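Local coordinates for amidohydrolase 3 domain-containing protein (Pyrococcus horikoshii, PDB 3IGH) that is not yet characterised but probably hydrolyses carbon-nitrogen bonds other than peptide bonds with the help of metal, at residues L6-Y12 with D53-V59; S204-V210 with N230-T236. One frame throughout, in Å; residues are numbered along the deposited sequence.

Overall arrangement
Contact 1 comes first along the chain. Strand 3-7 and strand 10-14 run out, the chain makes three further strands and helix 37-47, and strand 50-53 leads back so that residues 53-59 lie beside residues 6-12. The loop closed here belongs to the small beta-rich part of the protein. From it strand 58-68 runs on into the barrel, where it pairs with strand 202-210. Contact 2 then closes a much shorter loop, tying strand 202-210 to strand 230-235 across helix 212-223. The two loops follow in series, neither nested nor crossed. Their centres lie 32 Å apart, yet strand 58-68 links one to the other.

Contact 1. Residues L6-Y12 with D53-V59; sequences LINGTIY and DLKGKYV
Leu6 sets its CB 4.2 Å from Leu54 CD1, apolar carbon against apolar carbon in a buried spot. Ile7 contributes its carbonyl: Leu54 N donates to Ile7 O over 2.8 Å. Asn8 is swung with CG anti to its own N (chi1 -170°), which lays the amide beside the carboxylate of Asp53; Asn8 ND2 reaches the syn lone pair of Asp53 OD1 at 3.1 Å. That oxygen is shared, for Lys55 N meets it from above the carboxylate plane in an Asx turn. Asn8 O in turn takes Gly56 N, inside the type I' turn from Leu54 to Lys57. Gly9 suits its place because a beta carbon would collide with Leu54 CD1 and Lys57 O. Parallel pairing resumes at Thr10, opposite Tyr58, with the register shifted by two residues, in what is probably the small beta domain that many amidohydrolases carry beside their barrel. Thr10 N donates to Lys57 O, while Thr10 CB rests 3.6 Å from Tyr58 CD1 and a water joins OG1 to Gly56 O. Ile11 lies alongside Val59, with CG1 3.8 Å from Val59 CB and 4.0 Å from Leu54 CD1; with an alanine here, a gap would probably open between Val59 and Leu54. Tyr12 N donates to Val59 O at 2.7 Å, and its ring flanks that of Tyr58.

Contact 2. Residues S204-V210 with N230-T236; sequences SVSFMSV and NVFAYVT
Ser204 and Asn230 turn their side chains the same way, OG and CG each anti to its own carbonyl carbon (chi1 -57° and -54°), and this brings hydroxyl and amide together. Asn230 ND2 donates to Ser204 OG over 2.9 Å, nearly straight at 174° and within the amide plane. The same ND2 also bonds Glu466 and OD1 bonds Arg255, so the amide is held at both ends and its flip is settled; asparagine supplies the donor and the acceptor this needs.

Met208 is bent at chi2 and chi3, which curls SD and CE back toward the Tyr234 ring. Met208 SD stands 4.4 Å from the centroid of the Tyr234 ring, oblique to it, a Met-aromatic contact, and Met208 CE touches Tyr234 CB at 3.9 Å. Ser206 packs against the same ring near CE1; its OG bonds Ser451, while Tyr234 OH is taken by Asp310.

Between the strands, parallel backbone bonds alternate, among them Phe232 N to Val205 O at 2.9 Å and Tyr234 N to Phe207 O at 2.8 Å. On the other face Phe207 CB meets Val231 CG1 at 3.9 Å. The chain turns a corner at Ser209, after which Val210 pairs with Val235 and sets CG2 over the centre of the Phe207 ring, 3.5 Å above its plane. Thr236 then N-caps helix 237-246.

With helix 212-223 the two strands make a beta-alpha-beta unit of the TIM barrel: the helix links the strands, strands 58-68 and 256-264 flank them, and helix 70-78 packs on Val205, Phe207 and Val231.

Contact 1. Residues L6-Y12 with D53-V59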
loop_
_atom_site.group_PDB
_atom_site.type_symbol
_atom_site.label_atom_id
_atom_site.label_comp_id
_atom_site.label_asym_id
_atom_site.label_seq_id
_atom_site.Cartn_x
_atom_site.Cartn_y
_atom_site.Cartn_z
ATOM N N LEU A 6 -21.196 -20.844 6.664
ATOM C CA LEU A 6 -21.867 -21.387 5.494
ATOM C C LEU A 6 -22.051 -22.862 5.797
ATOM O O LEU A 6 -21.069 -23.594 5.918
ATOM C CB LEU A 6 -21.011 -21.226 4.229
ATOM C CG LEU A 6 -20.576 -19.865 3.676
ATOM C CD1 LEU A 6 -19.946 -20.057 2.296
ATOM C CD2 LEU A 6 -21.732 -18.878 3.585
ATOM N N ILE A 7 -23.306 -23.289 5.944
ATOM C CA ILE A 7 -23.625 -24.646 6.400
ATOM C C ILE A 7 -24.633 -25.330 5.477
ATOM O O ILE A 7 -25.281 -24.664 4.662
ATOM C CB ILE A 7 -24.203 -24.657 7.851
ATOM C CG1 ILE A 7 -25.529 -23.885 7.925
ATOM C CG2 ILE A 7 -23.180 -24.129 8.866
ATOM C CD1 ILE A 7 -26.519 -24.462 8.908
ATOM N N ASN A 8 -24.763 -26.651 5.634
ATOM C CA ASN A 8 -25.762 -27.473 4.925
ATOM C C ASN A 8 -25.638 -27.348 3.403
ATOM O O ASN A 8 -26.590 -27.000 2.690
ATOM C CB ASN A 8 -27.188 -27.167 5.423
ATOM C CG ASN A 8 -28.225 -28.152 4.896
ATOM O OD1 ASN A 8 -28.017 -29.367 4.914
ATOM N ND2 ASN A 8 -29.346 -27.623 4.413
ATOM N N GLY A 9 -24.425 -27.598 2.926
ATOM C CA GLY A 9 -24.125 -27.515 1.510
ATOM C C GLY A 9 -22.883 -28.305 1.201
ATOM O O GLY A 9 -22.292 -28.919 2.088
ATOM N N THR A 10 -22.490 -28.295 -0.065
ATOM C CA THR A 10 -21.302 -29.013 -0.487
ATOM C C THR A 10 -20.263 -27.985 -0.903
ATOM O O THR A 10 -20.405 -27.304 -1.925
ATOM C CB THR A 10 -21.617 -29.988 -1.632
ATOM O OG1 THR A 10 -22.534 -30.985 -1.163
ATOM C CG2 THR A 10 -20.356 -30.668 -2.136
ATOM N N ILE A 11 -19.225 -27.872 -0.087
ATOM C CA ILE A 11 -18.212 -26.847 -0.284
ATOM C C ILE A 11 -16.925 -27.505 -0.734
ATOM O O ILE A 11 -16.332 -28.277 0.008
ATOM C CB ILE A 11 -17.968 -26.043 1.015
ATOM C CG1 ILE A 11 -19.276 -25.391 1.478
ATOM C CG2 ILE A 11 -16.872 -24.987 0.795
ATOM C CD1 ILE A 11 -19.456 -25.372 2.972
ATOM N N TYR A 12 -16.508 -27.205 -1.963
ATOM C CA TYR A 12 -15.201 -27.645 -2.462
ATOM C C TYR A 12 -14.147 -26.667 -1.965
ATOM O O TYR A 12 -14.225 -25.477 -2.256
ATOM C CB TYR A 12 -15.189 -27.689 -3.995
ATOM C CG TYR A 12 -16.026 -28.807 -4.574
ATOM C CD1 TYR A 12 -15.491 -30.078 -4.744
ATOM C CD2 TYR A 12 -17.356 -28.597 -4.940
ATOM C CE1 TYR A 12 -16.252 -31.114 -5.269
ATOM C CE2 TYR A 12 -18.127 -29.629 -5.463
ATOM C CZ TYR A 12 -17.565 -30.887 -5.625
ATOM O OH TYR A 12 -18.309 -31.927 -6.141
ATOM N N ASP A 53 -27.691 -20.729 5.627
ATOM C CA ASP A 53 -28.117 -22.037 5.164
ATOM C C ASP A 53 -27.921 -22.094 3.653
ATOM O O ASP A 53 -28.542 -21.327 2.911
ATOM C CB ASP A 53 -29.591 -22.260 5.526
ATOM C CG ASP A 53 -30.036 -23.715 5.365
ATOM O OD1 ASP A 53 -29.209 -24.592 5.027
ATOM O OD2 ASP A 53 -31.234 -23.982 5.592
ATOM N N LEU A 54 -27.055 -22.999 3.201
ATOM C CA LEU A 54 -26.792 -23.151 1.767
ATOM C C LEU A 54 -27.917 -23.882 1.039
ATOM O O LEU A 54 -28.031 -23.775 -0.185
ATOM C CB LEU A 54 -25.452 -23.852 1.512
ATOM C CG LEU A 54 -24.173 -23.034 1.745
ATOM C CD1 LEU A 54 -22.969 -23.931 1.645
ATOM C CD2 LEU A 54 -24.065 -21.885 0.757
ATOM N N LYS A 55 -28.739 -24.607 1.806
ATOM C CA LYS A 55 -29.879 -25.387 1.292
ATOM C C LYS A 55 -29.474 -26.348 0.170
ATOM O O LYS A 55 -30.098 -26.385 -0.894
ATOM C CB LYS A 55 -31.038 -24.475 0.857
ATOM C CG LYS A 55 -31.764 -23.774 2.001
ATOM C CD LYS A 55 -33.020 -23.083 1.484
ATOM C CE LYS A 55 -33.719 -22.273 2.567
ATOM N NZ LYS A 55 -33.036 -20.975 2.828
ATOM N N GLY A 56 -28.401 -27.096 0.414
ATOM C CA GLY A 56 -27.891 -28.069 -0.548
ATOM C C GLY A 56 -27.053 -27.530 -1.703
ATOM O O GLY A 56 -26.541 -28.319 -2.504
ATOM N N LYS A 57 -26.901 -26.206 -1.796
ATOM C CA LYS A 57 -26.132 -25.591 -2.890
ATOM C C LYS A 57 -24.631 -25.878 -2.800
ATOM O O LYS A 57 -24.130 -26.322 -1.761
ATOM C CB LYS A 57 -26.387 -24.083 -2.971
ATOM C CG LYS A 57 -27.767 -23.712 -3.499
ATOM C CD LYS A 57 -27.967 -22.204 -3.499
ATOM C CE LYS A 57 -29.426 -21.826 -3.260
ATOM N NZ LYS A 57 -29.821 -21.969 -1.823
ATOM N N TYR A 58 -23.928 -25.625 -3.899
ATOM C CA TYR A 58 -22.512 -25.973 -4.014
ATOM C C TYR A 58 -21.641 -24.720 -3.938
ATOM O O TYR A 58 -22.041 -23.643 -4.389
ATOM C CB TYR A 58 -22.238 -26.759 -5.303
ATOM C CG TYR A 58 -22.914 -28.115 -5.337
ATOM C CD1 TYR A 58 -22.188 -29.282 -5.103
ATOM C CD2 TYR A 58 -24.288 -28.230 -5.589
ATOM C CE1 TYR A 58 -22.815 -30.539 -5.125
ATOM C CE2 TYR A 58 -24.919 -29.473 -5.614
ATOM C CZ TYR A 58 -24.177 -30.621 -5.380
ATOM O OH TYR A 58 -24.805 -31.848 -5.400
ATOM N N VAL A 59 -20.463 -24.864 -3.342
ATOM C CA VAL A 59 -19.547 -23.733 -3.146
ATOM C C VAL A 59 -18.164 -24.129 -3.663
ATOM O O VAL A 59 -17.681 -25.221 -3.366
ATOM C CB VAL A 59 -19.486 -23.284 -1.644
ATOM C CG1 VAL A 59 -18.452 -22.168 -1.421
ATOM C CG2 VAL A 59 -20.842 -22.808 -1.161
HETATM O O HOH W 1 -25.124 -30.122 -1.506
#

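Contact 2. Residues S204-V210 with N230-T236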
loop_
_atom_site.group_PDB
_atom_site.type_symbol
_atom_site.label_atom_id
_atom_site.label_comp_id
_atom_site.label_asym_id
_atom_site.label_seq_id
_atom_site.Cartn_x
_atom_site.Cartn_y
_atom_site.Cartn_z
ATOM N N SER A 204 -10.765 -12.286 -8.393
ATOM C CA SER A 204 -9.364 -11.844 -8.299
ATOM C C SER A 204 -8.768 -11.822 -9.698
ATOM O O SER A 204 -9.112 -12.666 -10.534
ATOM C CB SER A 204 -8.536 -12.785 -7.431
ATOM O OG SER A 204 -9.046 -12.944 -6.125
ATOM N N VAL A 205 -7.891 -10.852 -9.967
ATOM C CA VAL A 205 -7.233 -10.744 -11.270
ATOM C C VAL A 205 -5.781 -10.305 -11.112
ATOM O O VAL A 205 -5.436 -9.667 -10.114
ATOM C CB VAL A 205 -7.965 -9.729 -12.247
ATOM C CG1 VAL A 205 -9.442 -10.123 -12.512
ATOM C CG2 VAL A 205 -7.896 -8.280 -11.744
ATOM N N SER A 206 -4.937 -10.668 -12.080
ATOM C CA SER A 206 -3.719 -9.905 -12.337
ATOM C C SER A 206 -3.983 -8.972 -13.505
ATOM O O SER A 206 -4.301 -9.412 -14.619
ATOM C CB SER A 206 -2.519 -10.789 -12.668
ATOM O OG SER A 206 -2.233 -11.692 -11.622
ATOM N N PHE A 207 -3.860 -7.684 -13.225
ATOM C CA PHE A 207 -4.099 -6.623 -14.199
ATOM C C PHE A 207 -2.732 -6.291 -14.786
ATOM O O PHE A 207 -1.866 -5.767 -14.099
ATOM C CB PHE A 207 -4.771 -5.436 -13.479
ATOM C CG PHE A 207 -5.018 -4.195 -14.324
ATOM C CD1 PHE A 207 -4.798 -4.159 -15.707
ATOM C CD2 PHE A 207 -5.523 -3.048 -13.703
ATOM C CE1 PHE A 207 -5.016 -2.974 -16.443
ATOM C CE2 PHE A 207 -5.761 -1.875 -14.424
ATOM C CZ PHE A 207 -5.508 -1.836 -15.795
ATOM N N MET A 208 -2.551 -6.629 -16.061
ATOM C CA MET A 208 -1.265 -6.476 -16.759
ATOM C C MET A 208 -1.130 -5.158 -17.505
ATOM O O MET A 208 -2.093 -4.689 -18.093
ATOM C CB MET A 208 -1.086 -7.625 -17.746
ATOM C CG MET A 208 -1.510 -8.976 -17.159
ATOM S SD MET A 208 -0.513 -9.420 -15.718
ATOM C CE MET A 208 1.025 -9.473 -16.602
ATOM N N SER A 209 0.090 -4.607 -17.497
ATOM C CA SER A 209 0.434 -3.311 -18.113
ATOM C C SER A 209 -0.418 -2.167 -17.580
ATOM O O SER A 209 -1.090 -1.445 -18.329
ATOM C CB SER A 209 0.437 -3.373 -19.648
ATOM O OG SER A 209 1.400 -4.307 -20.093
ATOM N N VAL A 210 -0.385 -2.014 -16.263
ATOM C CA VAL A 210 -1.046 -0.889 -15.619
ATOM C C VAL A 210 -0.201 0.351 -15.919
ATOM O O VAL A 210 0.972 0.414 -15.526
ATOM C CB VAL A 210 -1.155 -1.126 -14.074
ATOM C CG1 VAL A 210 -1.757 0.078 -13.364
ATOM C CG2 VAL A 210 -1.980 -2.361 -13.788
ATOM N N ASN A 230 -10.089 -8.474 -6.024
ATOM C CA ASN A 230 -8.655 -8.409 -5.765
ATOM C C ASN A 230 -7.897 -8.119 -7.055
ATOM O O ASN A 230 -8.121 -8.764 -8.078
ATOM C CB ASN A 230 -8.157 -9.705 -5.114
ATOM C CG ASN A 230 -8.936 -10.055 -3.858
ATOM O OD1 ASN A 230 -9.049 -9.240 -2.937
ATOM N ND2 ASN A 230 -9.487 -11.266 -3.818
ATOM N N VAL A 231 -7.033 -7.111 -7.012
ATOM C CA VAL A 231 -6.292 -6.686 -8.191
ATOM C C VAL A 231 -4.794 -6.762 -7.909
ATOM O O VAL A 231 -4.283 -6.057 -7.041
ATOM C CB VAL A 231 -6.680 -5.248 -8.616
ATOM C CG1 VAL A 231 -5.850 -4.793 -9.832
ATOM C CG2 VAL A 231 -8.182 -5.149 -8.916
ATOM N N PHE A 232 -4.097 -7.611 -8.659
ATOM C CA PHE A 232 -2.644 -7.688 -8.592
ATOM C C PHE A 232 -2.080 -6.917 -9.794
ATOM O O PHE A 232 -2.092 -7.406 -10.932
ATOM C CB PHE A 232 -2.185 -9.159 -8.527
ATOM C CG PHE A 232 -2.579 -9.844 -7.240
ATOM C CD1 PHE A 232 -1.662 -9.964 -6.194
ATOM C CD2 PHE A 232 -3.889 -10.310 -7.043
ATOM C CE1 PHE A 232 -2.030 -10.550 -4.981
ATOM C CE2 PHE A 232 -4.270 -10.908 -5.834
ATOM C CZ PHE A 232 -3.335 -11.022 -4.800
ATOM N N ALA A 233 -1.610 -5.700 -9.532
ATOM C CA ALA A 233 -1.186 -4.774 -10.587
ATOM C C ALA A 233 0.222 -5.061 -11.085
ATOM O O ALA A 233 1.183 -5.026 -10.322
ATOM C CB ALA A 233 -1.290 -3.328 -10.114
ATOM N N TYR A 234 0.328 -5.345 -12.377
ATOM C CA TYR A 234 1.628 -5.452 -13.031
ATOM C C TYR A 234 1.802 -4.228 -13.905
ATOM O O TYR A 234 1.142 -4.080 -14.939
ATOM C CB TYR A 234 1.736 -6.749 -13.839
ATOM C CG TYR A 234 1.961 -7.983 -12.986
ATOM C CD1 TYR A 234 0.927 -8.528 -12.216
ATOM C CD2 TYR A 234 3.206 -8.630 -12.974
ATOM C CE1 TYR A 234 1.133 -9.669 -11.431
ATOM C CE2 TYR A 234 3.420 -9.786 -12.191
ATOM C CZ TYR A 234 2.372 -10.290 -11.427
ATOM O OH TYR A 234 2.551 -11.418 -10.663
ATOM N N VAL A 235 2.686 -3.341 -13.464
ATOM C CA VAL A 235 2.860 -2.041 -14.082
ATOM C C VAL A 235 3.753 -2.068 -15.334
ATOM O O VAL A 235 4.506 -3.012 -15.570
ATOM C CB VAL A 235 3.406 -1.014 -13.053
ATOM C CG1 VAL A 235 2.527 -0.979 -11.784
ATOM C CG2 VAL A 235 4.855 -1.323 -12.670
ATOM N N THR A 236 3.655 -1.019 -16.142
ATOM C CA THR A 236 4.545 -0.836 -17.284
ATOM C C THR A 236 5.926 -0.438 -16.746
ATOM O O THR A 236 6.020 0.052 -15.608
ATOM C CB THR A 236 4.037 0.301 -18.210
ATOM O OG1 THR A 236 4.021 1.524 -17.472
ATOM C CG2 THR A 236 2.625 0.003 -18.735
#